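Long-range contacts in multicopper oxidase (Arthrobacter sp. FB24, PDB 3GDC), which probably oxidises phenolic or similar substrates at its copper centres and passes the electrons to dioxygen, reducing it to water, as in other laccases: residues Thr128-Cys133 / His208-Leu213; Val166-Gly171 / Ser184-Pro189; Asp216-Phe221 / Thr245-Gln250. All coordinates share one frame; numbering follows the deposited sequence.

Contact 1: Thr128-Cys133 / His208-Leu213; sequences THLYHC and HLINVL. With CU (copper (II) ion), chain E; CU (copper (II) ion), chain D.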
ATOM      1  N   THR A 128       4.844 -16.802   6.560  1.00 16.44           N
ATOM      2  CA  THR A 128       5.872 -15.961   7.154  1.00 15.87           C
ATOM      3  C   THR A 128       5.168 -15.011   8.096  1.00 15.14           C
ATOM      4  O   THR A 128       4.322 -14.210   7.669  1.00 14.42           O
ATOM      5  CB  THR A 128       6.626 -15.214   6.042  1.00 16.35           C
ATOM      6  OG1 THR A 128       7.291 -16.177   5.216  1.00 18.09           O
ATOM      7  CG2 THR A 128       7.626 -14.219   6.600  1.00 15.92           C
ATOM      8  N   HIS A 129       5.495 -15.123   9.384  1.00 13.89           N
ATOM      9  CA  HIS A 129       4.802 -14.377  10.420  1.00 14.07           C
ATOM     10  C   HIS A 129       5.813 -13.622  11.288  1.00 13.81           C
ATOM     11  O   HIS A 129       6.990 -13.489  10.922  1.00 13.85           O
ATOM     12  CB  HIS A 129       3.917 -15.318  11.262  1.00 14.74           C
ATOM     13  CG  HIS A 129       3.066 -16.245  10.446  1.00 15.64           C
ATOM     14  ND1 HIS A 129       2.082 -15.796   9.586  1.00 14.87           N
ATOM     15  CD2 HIS A 129       3.043 -17.602  10.368  1.00 16.40           C
ATOM     16  CE1 HIS A 129       1.501 -16.833   9.007  1.00 16.53           C
ATOM     17  NE2 HIS A 129       2.066 -17.940   9.465  1.00 16.13           N
ATOM     18  N   LEU A 130       5.344 -13.120  12.424  1.00 13.59           N
ATOM     19  CA  LEU A 130       6.148 -12.302  13.317  1.00 13.75           C
ATOM     20  C   LEU A 130       5.536 -12.333  14.706  1.00 13.61           C
ATOM     21  O   LEU A 130       4.421 -12.845  14.899  1.00 14.19           O
ATOM     22  CB  LEU A 130       6.253 -10.851  12.797  1.00 13.71           C
ATOM     23  CG  LEU A 130       4.995  -9.963  12.747  1.00 13.90           C
ATOM     24  CD1 LEU A 130       5.381  -8.461  12.921  1.00 15.70           C
ATOM     25  CD2 LEU A 130       4.194 -10.153  11.490  1.00 16.79           C
ATOM     26  N   TYR A 131       6.281 -11.810  15.671  1.00 12.99           N
ATOM     27  CA  TYR A 131       5.799 -11.643  17.032  1.00 13.11           C
ATOM     28  C   TYR A 131       6.336 -10.312  17.551  1.00 13.51           C
ATOM     29  O   TYR A 131       7.366  -9.799  17.057  1.00 13.38           O
ATOM     30  CB  TYR A 131       6.232 -12.827  17.927  1.00 13.41           C
ATOM     31  CG  TYR A 131       7.732 -12.967  18.095  1.00 13.20           C
ATOM     32  CD1 TYR A 131       8.401 -12.302  19.131  1.00 14.78           C
ATOM     33  CD2 TYR A 131       8.484 -13.738  17.205  1.00 12.79           C
ATOM     34  CE1 TYR A 131       9.791 -12.415  19.289  1.00 13.92           C
ATOM     35  CE2 TYR A 131       9.886 -13.851  17.340  1.00 11.36           C
ATOM     36  CZ  TYR A 131      10.521 -13.187  18.390  1.00 14.66           C
ATOM     37  OH  TYR A 131      11.878 -13.277  18.540  1.00 13.47           O
ATOM     38  N   HIS A 132       5.634  -9.720  18.511  1.00 13.22           N
ATOM     39  CA  HIS A 132       6.100  -8.484  19.137  1.00 13.96           C
ATOM     40  C   HIS A 132       5.395  -8.248  20.452  1.00 14.24           C
ATOM     41  O   HIS A 132       4.395  -8.906  20.755  1.00 13.68           O
ATOM     42  CB  HIS A 132       5.920  -7.276  18.191  1.00 13.86           C
ATOM     43  CG  HIS A 132       4.508  -7.053  17.745  1.00 14.13           C
ATOM     44  ND1 HIS A 132       3.567  -6.424  18.532  1.00 13.81           N
ATOM     45  CD2 HIS A 132       3.881  -7.370  16.588  1.00 14.94           C
ATOM     46  CE1 HIS A 132       2.417  -6.374  17.884  1.00 15.53           C
ATOM     47  NE2 HIS A 132       2.583  -6.936  16.698  1.00 15.54           N
ATOM     48  N   CYS A 133       5.915  -7.326  21.251  1.00 15.00           N
ATOM     49  CA  CYS A 133       5.281  -7.026  22.523  1.00 15.95           C
ATOM     50  C   CYS A 133       3.951  -6.307  22.302  1.00 16.37           C
ATOM     51  O   CYS A 133       3.800  -5.536  21.343  1.00 17.03           O
ATOM     52  CB  CYS A 133       6.210  -6.184  23.405  1.00 15.48           C
ATOM     53  SG  CYS A 133       5.469  -5.756  24.991  1.00 16.90           S
ATOM     54  N   HIS A 208      12.531 -13.985   3.524  1.00 12.74           N
ATOM     55  CA  HIS A 208      11.368 -13.661   4.336  1.00 12.75           C
ATOM     56  C   HIS A 208      11.490 -12.206   4.777  1.00 12.45           C
ATOM     57  O   HIS A 208      12.301 -11.890   5.642  1.00 12.63           O
ATOM     58  CB  HIS A 208      11.305 -14.587   5.548  1.00 13.65           C
ATOM     59  CG  HIS A 208      11.212 -16.024   5.163  1.00 13.22           C
ATOM     60  ND1 HIS A 208      10.013 -16.652   4.911  1.00 15.59           N
ATOM     61  CD2 HIS A 208      12.180 -16.939   4.917  1.00 15.34           C
ATOM     62  CE1 HIS A 208      10.244 -17.903   4.554  1.00 16.68           C
ATOM     63  NE2 HIS A 208      11.550 -18.100   4.538  1.00 16.80           N
ATOM     64  N   LEU A 209      10.665 -11.339   4.197  1.00 12.67           N
ATOM     65  CA  LEU A 209      10.762  -9.891   4.456  1.00 12.80           C
ATOM     66  C   LEU A 209       9.630  -9.435   5.344  1.00 12.99           C
ATOM     67  O   LEU A 209       8.465  -9.608   4.985  1.00 12.99           O
ATOM     68  CB  LEU A 209      10.699  -9.113   3.133  1.00 13.39           C
ATOM     69  CG  LEU A 209      10.780  -7.589   3.267  1.00 14.25           C
ATOM     70  CD1 LEU A 209      12.194  -7.191   3.621  1.00 13.14           C
ATOM     71  CD2 LEU A 209      10.353  -6.960   1.945  1.00 15.25           C
ATOM     72  N   ILE A 210       9.977  -8.839   6.480  1.00 12.30           N
ATOM     73  CA  ILE A 210       9.001  -8.467   7.496  1.00 12.93           C
ATOM     74  C   ILE A 210       9.143  -7.005   7.849  1.00 12.97           C
ATOM     75  O   ILE A 210      10.238  -6.554   8.177  1.00 12.61           O
ATOM     76  CB  ILE A 210       9.210  -9.291   8.786  1.00 13.79           C
ATOM     77  CG1 ILE A 210       9.099 -10.777   8.471  1.00 14.18           C
ATOM     78  CG2 ILE A 210       8.228  -8.862   9.876  1.00 14.30           C
ATOM     79  CD1 ILE A 210       9.841 -11.663   9.442  1.00 15.59           C
ATOM     80  N   ASN A 211       8.022  -6.283   7.833  1.00 13.05           N
ATOM     81  CA  ASN A 211       8.044  -4.883   8.210  1.00 13.46           C
ATOM     82  C   ASN A 211       7.548  -4.655   9.633  1.00 13.62           C
ATOM     83  O   ASN A 211       6.368  -4.906   9.922  1.00 13.56           O
ATOM     84  CB  ASN A 211       7.219  -4.030   7.237  1.00 13.86           C
ATOM     85  CG  ASN A 211       7.372  -2.549   7.527  1.00 14.99           C
ATOM     86  OD1 ASN A 211       8.457  -2.112   7.933  1.00 15.05           O
ATOM     87  ND2 ASN A 211       6.299  -1.776   7.350  1.00 15.33           N
ATOM     88  N   VAL A 212       8.431  -4.159  10.507  1.00 13.10           N
ATOM     89  CA  VAL A 212       8.012  -3.744  11.858  1.00 14.07           C
ATOM     90  C   VAL A 212       8.109  -2.226  12.093  1.00 14.24           C
ATOM     91  O   VAL A 212       7.919  -1.751  13.206  1.00 14.59           O
ATOM     92  CB  VAL A 212       8.761  -4.499  12.968  1.00 13.71           C
ATOM     93  CG1 VAL A 212       8.593  -5.994  12.801  1.00 15.05           C
ATOM     94  CG2 VAL A 212      10.252  -4.119  12.972  1.00 14.57           C
ATOM     95  N   LEU A 213       8.404  -1.474  11.035  1.00 15.29           N
ATOM     96  CA  LEU A 213       8.629  -0.044  11.172  1.00 15.16           C
ATOM     97  C   LEU A 213       7.472   0.679  11.869  1.00 15.57           C
ATOM     98  O   LEU A 213       6.325   0.611  11.438  1.00 14.96           O
ATOM     99  CB  LEU A 213       8.922   0.581   9.800  1.00 15.05           C
ATOM    100  CG  LEU A 213       9.108   2.095   9.747  1.00 16.21           C
ATOM    101  CD1 LEU A 213      10.332   2.517  10.562  1.00 16.06           C
ATOM    102  CD2 LEU A 213       9.266   2.477   8.280  1.00 15.49           C
TER
HETATM  103 CU    CU E 303       1.319  -7.084  15.053  0.60 22.02          CU
HETATM  104 CU    CU D 301       6.809  -4.474  26.143  1.00 24.54          CU
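Leu130 lies with its CB over Ile210 CG2, 4.0 Å away, the two side chains alongside and pointing opposite ways. This is sheet-on-sheet packing between the cupredoxin-like domains of what is probably a two-domain, laccase-like multicopper oxidase: strand 128-132 of the first and strand 208-211 of the second run at 40° with axes 7.8 Å apart. Apolar branches suit such a buried seam. Leu130 CD1 continues it to Val212 CG1 (4.1 Å), and Ile210 CD1 rests against His129 O.

At the other end the contact turns polar. With Thr128 OG1 set opposite its own carbonyl carbon (chi1 -63°), the hydroxyl reaches the edge of the His208 ring and lies in its plane, 2.8 Å from ND1, in a hydrogen bond that either group could donate. His208 NE2 is taken by Glu164, so both ring nitrogens are engaged, which probably holds the ring against turning.

Beyond these, the strand end and the following loop residue supply copper ligands. His132 NE2 binds one ion with His93 and His271 of a second subunit, while its ND1 donates to Cys133 O (3.0 Å). Cys133 SG binds another copper at 2.2 Å, beside His88 and His141.

Contact 2: Val166-Gly171 / Ser184-Pro189; sequences VMVMNG and SVNGLP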
ATOM      1  N   VAL A 166      16.263 -14.097   6.186  1.00 13.92           N
ATOM      2  CA  VAL A 166      15.244 -13.262   6.813  1.00 14.53           C
ATOM      3  C   VAL A 166      15.724 -11.812   6.888  1.00 14.64           C
ATOM      4  O   VAL A 166      16.872 -11.530   7.239  1.00 13.77           O
ATOM      5  CB  VAL A 166      14.782 -13.802   8.222  1.00 14.67           C
ATOM      6  CG1 VAL A 166      15.944 -13.944   9.203  1.00 15.76           C
ATOM      7  CG2 VAL A 166      13.664 -12.941   8.811  1.00 15.48           C
ATOM      8  N   MET A 167      14.819 -10.904   6.540  1.00 13.83           N
ATOM      9  CA  MET A 167      15.091  -9.471   6.577  1.00 14.40           C
ATOM     10  C   MET A 167      13.975  -8.740   7.309  1.00 13.61           C
ATOM     11  O   MET A 167      12.830  -8.680   6.825  1.00 13.95           O
ATOM     12  CB  MET A 167      15.226  -8.924   5.151  1.00 13.76           C
ATOM     13  CG  MET A 167      16.472  -9.427   4.447  1.00 15.27           C
ATOM     14  SD  MET A 167      16.726  -8.560   2.892  1.00 16.16           S
ATOM     15  CE  MET A 167      18.364  -9.190   2.461  1.00 15.51           C
ATOM     16  N   VAL A 168      14.310  -8.181   8.467  1.00 13.28           N
ATOM     17  CA  VAL A 168      13.352  -7.412   9.252  1.00 13.55           C
ATOM     18  C   VAL A 168      13.685  -5.920   9.105  1.00 13.65           C
ATOM     19  O   VAL A 168      14.793  -5.474   9.444  1.00 13.97           O
ATOM     20  CB  VAL A 168      13.340  -7.821  10.741  1.00 13.11           C
ATOM     21  CG1 VAL A 168      12.299  -7.007  11.505  1.00 14.88           C
ATOM     22  CG2 VAL A 168      13.084  -9.343  10.902  1.00 13.87           C
ATOM     23  N   MET A 169      12.727  -5.171   8.568  1.00 13.73           N
ATOM     24  CA  MET A 169      12.894  -3.740   8.325  1.00 14.34           C
ATOM     25  C   MET A 169      12.351  -2.978   9.519  1.00 14.34           C
ATOM     26  O   MET A 169      11.181  -3.147   9.889  1.00 14.18           O
ATOM     27  CB  MET A 169      12.137  -3.309   7.056  1.00 13.54           C
ATOM     28  CG  MET A 169      12.522  -4.043   5.792  1.00 14.02           C
ATOM     29  SD  MET A 169      11.584  -3.466   4.355  1.00 16.32           S
ATOM     30  CE  MET A 169       9.924  -4.046   4.771  1.00 15.84           C
ATOM     31  N   ASN A 170      13.189  -2.137  10.126  1.00 14.39           N
ATOM     32  CA  ASN A 170      12.768  -1.379  11.297  1.00 14.55           C
ATOM     33  C   ASN A 170      13.217   0.081  11.256  1.00 15.40           C
ATOM     34  O   ASN A 170      13.812   0.541  10.270  1.00 15.72           O
ATOM     35  CB  ASN A 170      13.291  -2.040  12.589  1.00 14.46           C
ATOM     36  CG  ASN A 170      14.813  -1.941  12.727  1.00 14.02           C
ATOM     37  OD1 ASN A 170      15.474  -1.357  11.872  1.00 15.53           O
ATOM     38  ND2 ASN A 170      15.366  -2.500  13.804  1.00 14.81           N
ATOM     39  N   GLY A 171      12.918   0.787  12.342  1.00 15.74           N
ATOM     40  CA  GLY A 171      13.303   2.183  12.505  1.00 16.54           C
ATOM     41  C   GLY A 171      13.734   2.410  13.933  1.00 16.81           C
ATOM     42  O   GLY A 171      13.337   1.671  14.844  1.00 16.66           O
ATOM     43  N   SER A 184      16.807   0.480   9.374  1.00 14.62           N
ATOM     44  CA  SER A 184      17.719  -0.620   9.108  1.00 14.76           C
ATOM     45  C   SER A 184      16.994  -1.818   8.524  1.00 14.93           C
ATOM     46  O   SER A 184      15.769  -1.884   8.556  1.00 14.01           O
ATOM     47  CB  SER A 184      18.494  -1.020  10.380  1.00 15.32           C
ATOM     48  OG  SER A 184      17.835  -2.037  11.129  1.00 14.99           O
ATOM     49  N   VAL A 185      17.779  -2.725   7.949  1.00 15.15           N
ATOM     50  CA  VAL A 185      17.350  -4.105   7.794  1.00 15.69           C
ATOM     51  C   VAL A 185      18.215  -4.971   8.708  1.00 15.25           C
ATOM     52  O   VAL A 185      19.449  -4.930   8.655  1.00 15.12           O
ATOM     53  CB  VAL A 185      17.343  -4.592   6.319  1.00 16.46           C
ATOM     54  CG1 VAL A 185      18.611  -4.174   5.559  1.00 17.99           C
ATOM     55  CG2 VAL A 185      17.164  -6.114   6.257  1.00 17.89           C
ATOM     56  N   ASN A 186      17.558  -5.731   9.581  1.00 14.85           N
ATOM     57  CA  ASN A 186      18.261  -6.607  10.525  1.00 14.33           C
ATOM     58  C   ASN A 186      19.126  -5.961  11.608  1.00 14.84           C
ATOM     59  O   ASN A 186      20.003  -6.602  12.172  1.00 14.70           O
ATOM     60  CB  ASN A 186      19.002  -7.730   9.770  1.00 14.80           C
ATOM     61  CG  ASN A 186      18.048  -8.741   9.191  1.00 14.81           C
ATOM     62  OD1 ASN A 186      16.844  -8.687   9.464  1.00 15.20           O
ATOM     63  ND2 ASN A 186      18.565  -9.673   8.392  1.00 16.92           N
ATOM     64  N   GLY A 187      18.858  -4.693  11.913  1.00 15.18           N
ATOM     65  CA  GLY A 187      19.337  -4.106  13.153  1.00 15.55           C
ATOM     66  C   GLY A 187      20.253  -2.904  13.077  1.00 15.96           C
ATOM     67  O   GLY A 187      20.196  -2.049  13.961  1.00 15.80           O
ATOM     68  N   LEU A 188      21.100  -2.839  12.051  1.00 15.53           N
ATOM     69  CA  LEU A 188      22.116  -1.778  11.984  1.00 15.35           C
ATOM     70  C   LEU A 188      22.072  -1.001  10.671  1.00 14.60           C
ATOM     71  O   LEU A 188      22.275  -1.579   9.604  1.00 14.09           O
ATOM     72  CB  LEU A 188      23.515  -2.351  12.164  1.00 15.22           C
ATOM     73  CG  LEU A 188      23.902  -3.052  13.461  1.00 15.65           C
ATOM     74  CD1 LEU A 188      25.366  -3.506  13.314  1.00 15.95           C
ATOM     75  CD2 LEU A 188      23.716  -2.118  14.652  1.00 15.49           C
ATOM     76  N   PRO A 189      21.814   0.310  10.752  1.00 15.00           N
ATOM     77  CA  PRO A 189      21.838   1.186   9.585  1.00 15.06           C
ATOM     78  C   PRO A 189      23.101   0.971   8.745  1.00 15.25           C
ATOM     79  O   PRO A 189      24.214   0.929   9.292  1.00 15.71           O
ATOM     80  CB  PRO A 189      21.850   2.575  10.216  1.00 15.15           C
ATOM     81  CG  PRO A 189      21.056   2.390  11.458  1.00 15.55           C
ATOM     82  CD  PRO A 189      21.470   1.059  11.977  1.00 15.45           C
TER
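Val168 O is gripped by two groups across the hairpin: Asn186 N donates to it at 2.8 Å, and the CA-H of Val185 adds a weaker contact, CA to oxygen 3.3 Å. The pair belongs to a beta hairpin, strands 163-172 and 182-185, at one margin of the six-stranded sheet of the second cupredoxin-like domain. Met169 and Val185 form a non-hydrogen-bonded pair and Asn170 and Ser184 a hydrogen-bonded one, the latter closed by Asn170 N to Ser184 O and Ser184 N to Asn170 O.

Regular pairing stops at Asn186, whose side chain takes over from the backbone. Its amide imitates a peptide group: OD1 accepts from Val168 N at 2.8 Å, and ND2 donates to Val166 O at 2.8 Å in an almost straight bond (177°) that lies in the planes of both the amide and the carbonyl. With the bond from Asn186 N to Val168 O, the residue makes three hydrogen bonds, two of which, through OD1 and ND2, fix the rotation of the amide. Asparagine suits the place twice over, since it also tolerates positive phi (66°) where the chain turns off the strand. Gly187 follows with angles (phi 120°) at which a side-chain carbon would collide with the carbonyl oxygen of Asn186, so glycine is needed.

On the face carrying Met169 and Val185 the packing is apolar. Val185 CG2 stands opposite its backbone N and lies 3.6 Å from Met167 CB, also touching CG of that methionine. The extended Met167 chain then runs on into the sandwich core, meeting Leu209 and Phe221.

The turn is tied back by an ST motif in which Gly187 N donates to Ser184 OG at 3.0 Å.

Contact 3: Asp216-Phe221 / Thr245-Gln250; sequences DPINSF and TISQVQ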
ATOM      1  N   ASP A 216       6.182   5.642  10.813  1.00 19.80           N
ATOM      2  CA  ASP A 216       5.962   5.795   9.372  1.00 20.25           C
ATOM      3  C   ASP A 216       4.946   4.756   8.884  1.00 19.94           C
ATOM      4  O   ASP A 216       5.072   3.577   9.210  1.00 19.98           O
ATOM      5  CB  ASP A 216       7.280   5.636   8.616  1.00 20.87           C
ATOM      6  CG  ASP A 216       8.285   6.730   8.950  1.00 21.46           C
ATOM      7  OD1 ASP A 216       8.053   7.895   8.546  1.00 24.10           O
ATOM      8  OD2 ASP A 216       9.310   6.422   9.595  1.00 21.75           O
ATOM      9  N   PRO A 217       3.940   5.183   8.097  1.00 19.59           N
ATOM     10  CA  PRO A 217       2.855   4.255   7.751  1.00 19.03           C
ATOM     11  C   PRO A 217       3.211   3.130   6.767  1.00 18.65           C
ATOM     12  O   PRO A 217       2.527   2.108   6.746  1.00 18.58           O
ATOM     13  CB  PRO A 217       1.782   5.173   7.147  1.00 19.05           C
ATOM     14  CG  PRO A 217       2.545   6.349   6.616  1.00 19.43           C
ATOM     15  CD  PRO A 217       3.735   6.528   7.517  1.00 19.77           C
ATOM     16  N   ILE A 218       4.251   3.309   5.951  1.00 17.81           N
ATOM     17  CA  ILE A 218       4.572   2.291   4.949  1.00 17.65           C
ATOM     18  C   ILE A 218       6.074   2.185   4.701  1.00 17.25           C
ATOM     19  O   ILE A 218       6.811   3.177   4.782  1.00 17.07           O
ATOM     20  CB  ILE A 218       3.767   2.498   3.623  1.00 18.11           C
ATOM     21  CG1 ILE A 218       3.818   1.249   2.727  1.00 19.28           C
ATOM     22  CG2 ILE A 218       4.243   3.747   2.871  1.00 18.50           C
ATOM     23  CD1 ILE A 218       2.602   1.070   1.816  1.00 20.45           C
ATOM     24  N   ASN A 219       6.514   0.962   4.431  1.00 16.13           N
ATOM     25  CA  ASN A 219       7.902   0.709   4.078  1.00 15.65           C
ATOM     26  C   ASN A 219       7.916   0.082   2.695  1.00 15.35           C
ATOM     27  O   ASN A 219       6.878  -0.359   2.200  1.00 14.85           O
ATOM     28  CB  ASN A 219       8.579  -0.199   5.114  1.00 15.12           C
ATOM     29  CG  ASN A 219      10.075   0.074   5.253  1.00 16.51           C
ATOM     30  OD1 ASN A 219      10.725   0.587   4.326  1.00 15.76           O
ATOM     31  ND2 ASN A 219      10.628  -0.266   6.421  1.00 15.13           N
ATOM     32  N   SER A 220       9.073   0.079   2.038  1.00 15.10           N
ATOM     33  CA  SER A 220       9.183  -0.601   0.760  1.00 14.98           C
ATOM     34  C   SER A 220      10.538  -1.278   0.612  1.00 15.02           C
ATOM     35  O   SER A 220      11.414  -1.151   1.481  1.00 14.29           O
ATOM     36  CB  SER A 220       8.891   0.350  -0.410  1.00 15.70           C
ATOM     37  OG  SER A 220       9.855   1.381  -0.487  1.00 16.75           O
ATOM     38  N   PHE A 221      10.681  -2.016  -0.482  1.00 14.89           N
ATOM     39  CA  PHE A 221      11.856  -2.840  -0.755  1.00 15.43           C
ATOM     40  C   PHE A 221      12.063  -2.874  -2.247  1.00 15.31           C
ATOM     41  O   PHE A 221      11.154  -3.258  -2.989  1.00 15.02           O
ATOM     42  CB  PHE A 221      11.627  -4.275  -0.247  1.00 15.22           C
ATOM     43  CG  PHE A 221      12.768  -5.221  -0.523  1.00 16.28           C
ATOM     44  CD1 PHE A 221      13.664  -5.566   0.487  1.00 16.94           C
ATOM     45  CD2 PHE A 221      12.926  -5.799  -1.787  1.00 16.69           C
ATOM     46  CE1 PHE A 221      14.721  -6.458   0.237  1.00 16.26           C
ATOM     47  CE2 PHE A 221      13.986  -6.678  -2.045  1.00 18.99           C
ATOM     48  CZ  PHE A 221      14.877  -7.009  -1.033  1.00 17.67           C
ATOM     49  N   THR A 245       9.944  -4.007  -6.896  1.00 16.04           N
ATOM     50  CA  THR A 245       9.624  -3.110  -5.785  1.00 16.16           C
ATOM     51  C   THR A 245       8.324  -3.566  -5.125  1.00 16.09           C
ATOM     52  O   THR A 245       7.333  -3.788  -5.812  1.00 16.07           O
ATOM     53  CB  THR A 245       9.434  -1.651  -6.270  1.00 16.60           C
ATOM     54  OG1 THR A 245      10.610  -1.217  -6.960  1.00 18.66           O
ATOM     55  CG2 THR A 245       9.176  -0.708  -5.098  1.00 16.96           C
ATOM     56  N   ILE A 246       8.336  -3.707  -3.801  1.00 16.52           N
ATOM     57  CA  ILE A 246       7.106  -4.019  -3.072  1.00 16.92           C
ATOM     58  C   ILE A 246       6.951  -3.153  -1.838  1.00 16.49           C
ATOM     59  O   ILE A 246       7.943  -2.662  -1.291  1.00 15.88           O
ATOM     60  CB  ILE A 246       6.994  -5.528  -2.680  1.00 17.11           C
ATOM     61  CG1 ILE A 246       8.215  -6.013  -1.899  1.00 17.99           C
ATOM     62  CG2 ILE A 246       6.723  -6.387  -3.881  1.00 20.48           C
ATOM     63  CD1 ILE A 246       7.931  -6.118  -0.423  1.00 21.34           C
ATOM     64  N   SER A 247       5.712  -2.989  -1.382  1.00 16.15           N
ATOM     65  CA  SER A 247       5.442  -2.184  -0.191  1.00 16.30           C
ATOM     66  C   SER A 247       4.772  -3.017   0.903  1.00 16.16           C
ATOM     67  O   SER A 247       4.083  -4.011   0.609  1.00 16.63           O
ATOM     68  CB  SER A 247       4.567  -0.980  -0.544  1.00 17.19           C
ATOM     69  OG  SER A 247       3.283  -1.404  -0.981  1.00 19.64           O
ATOM     70  N   GLN A 248       4.990  -2.603   2.147  1.00 15.18           N
ATOM     71  CA  GLN A 248       4.409  -3.248   3.322  1.00 15.12           C
ATOM     72  C   GLN A 248       4.109  -2.199   4.380  1.00 14.93           C
ATOM     73  O   GLN A 248       4.975  -1.400   4.720  1.00 15.61           O
ATOM     74  CB  GLN A 248       5.409  -4.256   3.900  1.00 14.37           C
ATOM     75  CG  GLN A 248       5.760  -5.429   2.976  1.00 14.72           C
ATOM     76  CD  GLN A 248       6.793  -6.368   3.598  1.00 14.73           C
ATOM     77  OE1 GLN A 248       7.461  -6.010   4.561  1.00 15.12           O
ATOM     78  NE2 GLN A 248       6.918  -7.573   3.045  1.00 13.59           N
ATOM     79  N   VAL A 249       2.900  -2.204   4.933  1.00 14.85           N
ATOM     80  CA  VAL A 249       2.646  -1.416   6.134  1.00 14.64           C
ATOM     81  C   VAL A 249       3.152  -2.240   7.322  1.00 14.53           C
ATOM     82  O   VAL A 249       3.545  -3.395   7.154  1.00 14.55           O
ATOM     83  CB  VAL A 249       1.147  -1.095   6.313  1.00 14.67           C
ATOM     84  CG1 VAL A 249       0.610  -0.338   5.091  1.00 15.75           C
ATOM     85  CG2 VAL A 249       0.324  -2.400   6.585  1.00 15.03           C
ATOM     86  N   GLN A 250       3.137  -1.665   8.517  1.00 14.73           N
ATOM     87  CA  GLN A 250       3.601  -2.405   9.692  1.00 15.25           C
ATOM     88  C   GLN A 250       2.705  -3.623   9.915  1.00 15.07           C
ATOM     89  O   GLN A 250       1.476  -3.512   9.855  1.00 14.63           O
ATOM     90  CB  GLN A 250       3.594  -1.518  10.933  1.00 15.37           C
ATOM     91  CG  GLN A 250       4.319  -2.156  12.106  1.00 17.29           C
ATOM     92  CD  GLN A 250       4.052  -1.459  13.417  1.00 18.81           C
ATOM     93  OE1 GLN A 250       2.900  -1.290  13.828  1.00 20.35           O
ATOM     94  NE2 GLN A 250       5.120  -1.064  14.100  1.00 17.33           N
TER
HETATM   95  O   HOH W   1       1.841   0.898   9.294  1.00 19.91           O
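Backbone hydrogen bonds make Asn219 and Gln248 an antiparallel hydrogen-bonded pair: Asn219 N donates to Gln248 O at 2.8 Å and Gln248 N to Asn219 O at 2.9 Å. Phe221 and Ile246 form the next such pair, with the non-hydrogen-bonded Ser220-Ser247 pair between them. This ladder joins strands 218-223 and 245-249 at one margin of the five-stranded sheet of the second cupredoxin-like domain. CA-H groups add weaker contacts, among them Ser220 CA to Ile246 O at 3.2 Å.

Apolar contacts lie on both faces. Phe221 CB meets Ile246 CD1, while the ring extends into the sandwich core, where an aromatic finds Met167 and Leu209. On the Ser220 face, Ile218 holds CG1 trans to its backbone N (chi1 -165°), which puts CG1 against Gln248 O, and the extended chi2 carries CD1 on to Ser247 CB (3.7 Å) and Val249 CG1 (4.1 Å). Lacking these outer carbons, an alanine here would probably leave a gap beside Ser247 CB and Val249 CG1, and perhaps weaken the packing on Pro217 of a third subunit.

Among polar links, a water closes the ladder's end, donating to Pro217 O (2.9 Å) and accepting from Gln250 N across a gap too wide for a direct bond. Within the ladder, Asn219 OD1 accepts from Ser220 N, and Ser220 OG is bonded to His271 N of the same chain.

Gln250 OE1 accepts from His271 ND1 of a second subunit, whose NE2 binds copper; this glutamine is therefore a second-shell residue that probably helps to orient a metal ligand across the subunit boundary.

Overall arrangement
Contacts 2 and 3 belong to the two facing sheets of one cupredoxin-like sandwich, centres about 13 Å apart, and Met169 of contact 2 reaches across, its CE 3.2 Å from Gln248 OE1. Contact 1 fastens the outer face of that sandwich to the first domain. A probable bond from Met167 N to His208 O (2.8 Å) leads from contact 1 to contact 2. Contact 3 is reached through Gln250 NE2, 3.0 Å from Val212 O. Contact 1 supplies copper ligands, His132 and Cys133, probably of the catalytic centres, and the Thr245 side chain of contact 3 is about 6 Å from a copper ion. Contact 2 is structural, the Val168 side chain being about 12 Å from one.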